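Local coordinates for protein serpin B3 (Homo sapiens, PDB 4ZK3) that belongs to the serpin family and probably inhibits proteases, and as the psoriasis-associated Pso p27 forms large aggregates, at residues S153-N156 and E157-N161. Sequence-based numbering, arbitrary orientation.
Sequences SQTN and EKIKN
T155 holds OG1 between its backbone N and carbonyl carbon (chi1 56°), which turns the hydroxyl to the amide of I159 and lays CG2 beside the isoleucine chain. I159 in turn keeps CG1 next to its own backbone N (chi1 -54°), and the two side chains meet at about a right angle, T155 CG2 lying 3.8 Å from I159 CG1. A threonine suits this place because one branch is polar and the other nonpolar: OG1 accepts a weak bond from I159 N (3.3 Å) and gives its proton mainly to V151 O in helix 140-153, with E152 O a shared or alternative acceptor. The side chains of T155 and I159 both rest on A344 of strand 340-351, and I159 also touches F333 of strand 325-336. The chain reverses in a type I' turn from T155 to K158, closed by K158 N to T155 O at 2.9 Å. N156 and E157 occupy its two central positions with positive phi, which asparagine tolerates well and glutamate less readily. The long, exposed K160 chain lets NZ reach back to E157 O, 2.8 Å away. T155, a buried residue, thus links the helix end to the returning chain, firmly at the helix and weakly at I159.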
loop_
_atom_site.group_PDB
_atom_site.type_symbol
_atom_site.label_atom_id
_atom_site.label_comp_id
_atom_site.label_asym_id
_atom_site.label_seq_id
_atom_site.Cartn_x
_atom_site.Cartn_y
_atom_site.Cartn_z
ATOM N N SER A 153 -14.742 4.501 8.004
ATOM C CA SER A 153 -14.682 5.823 8.568
ATOM C C SER A 153 -13.325 6.462 8.410
ATOM O O SER A 153 -13.244 7.675 8.432
ATOM C CB SER A 153 -15.139 5.829 10.073
ATOM O OG SER A 153 -14.044 5.727 10.997
ATOM N N GLN A 154 -12.261 5.677 8.191
ATOM C CA GLN A 154 -10.961 6.269 7.992
ATOM C C GLN A 154 -10.539 6.318 6.497
ATOM O O GLN A 154 -9.399 6.613 6.241
ATOM C CB GLN A 154 -9.876 5.467 8.776
ATOM C CG GLN A 154 -10.197 5.197 10.226
ATOM C CD GLN A 154 -10.295 6.490 11.002
ATOM O OE1 GLN A 154 -9.360 7.298 11.003
ATOM N NE2 GLN A 154 -11.441 6.731 11.583
ATOM N N THR A 155 -11.383 5.856 5.607
ATOM C CA THR A 155 -11.111 5.713 4.171
ATOM C C THR A 155 -12.139 6.387 3.261
ATOM O O THR A 155 -12.238 6.060 2.060
ATOM C CB THR A 155 -11.011 4.236 3.797
ATOM O OG1 THR A 155 -12.201 3.559 4.181
ATOM C CG2 THR A 155 -9.808 3.576 4.526
ATOM N N ASN A 156 -12.846 7.403 3.782
ATOM C CA ASN A 156 -13.925 8.056 3.048
ATOM C C ASN A 156 -14.903 6.978 2.465
ATOM O O ASN A 156 -15.397 7.044 1.337
ATOM C CB ASN A 156 -13.340 8.987 1.959
ATOM C CG ASN A 156 -14.434 9.838 1.265
ATOM O OD1 ASN A 156 -14.369 10.176 0.051
ATOM N ND2 ASN A 156 -15.445 10.168 2.022
ATOM N N GLU A 157 -15.178 5.977 3.275
ATOM C CA GLU A 157 -15.924 4.793 2.874
ATOM C C GLU A 157 -15.489 4.004 1.679
ATOM O O GLU A 157 -16.317 3.212 1.184
ATOM C CB GLU A 157 -17.431 5.111 2.715
ATOM C CG GLU A 157 -18.106 5.398 4.027
ATOM C CD GLU A 157 -18.387 6.869 4.213
ATOM O OE1 GLU A 157 -19.607 7.216 4.215
ATOM O OE2 GLU A 157 -17.419 7.665 4.313
ATOM N N LYS A 158 -14.228 4.160 1.226
ATOM C CA LYS A 158 -13.752 3.405 0.043
ATOM C C LYS A 158 -13.352 1.974 0.313
ATOM O O LYS A 158 -13.269 1.171 -0.625
ATOM C CB LYS A 158 -12.504 4.088 -0.584
ATOM C CG LYS A 158 -12.778 5.473 -1.160
ATOM C CD LYS A 158 -14.040 5.541 -2.024
ATOM C CE LYS A 158 -14.364 6.974 -2.368
ATOM N NZ LYS A 158 -15.607 7.025 -3.130
ATOM N N ILE A 159 -12.946 1.663 1.559
ATOM C CA ILE A 159 -12.608 0.287 1.904
ATOM C C ILE A 159 -13.753 -0.255 2.752
ATOM O O ILE A 159 -13.871 0.101 3.937
ATOM C CB ILE A 159 -11.285 0.179 2.685
ATOM C CG1 ILE A 159 -10.201 0.883 1.872
ATOM C CG2 ILE A 159 -10.980 -1.284 2.949
ATOM C CD1 ILE A 159 -9.935 0.213 0.523
ATOM N N LYS A 160 -14.597 -1.052 2.125
ATOM C CA LYS A 160 -15.711 -1.701 2.805
ATOM C C LYS A 160 -15.435 -3.131 3.053
ATOM O O LYS A 160 -14.768 -3.767 2.279
ATOM C CB LYS A 160 -16.944 -1.589 1.922
ATOM C CG LYS A 160 -17.412 -0.166 1.628
ATOM C CD LYS A 160 -18.862 -0.247 1.036
ATOM C CE LYS A 160 -19.527 1.067 0.970
ATOM N NZ LYS A 160 -18.648 1.997 0.232
ATOM N N ASN A 161 -15.957 -3.663 4.162
ATOM C CA ASN A 161 -15.917 -5.096 4.417
ATOM C C ASN A 161 -14.452 -5.643 4.453
ATOM O O ASN A 161 -14.133 -6.726 3.951
ATOM C CB ASN A 161 -16.853 -5.860 3.457
ATOM C CG ASN A 161 -17.180 -7.280 3.948
ATOM O OD1 ASN A 161 -16.884 -8.272 3.292
ATOM N ND2 ASN A 161 -17.821 -7.371 5.095
#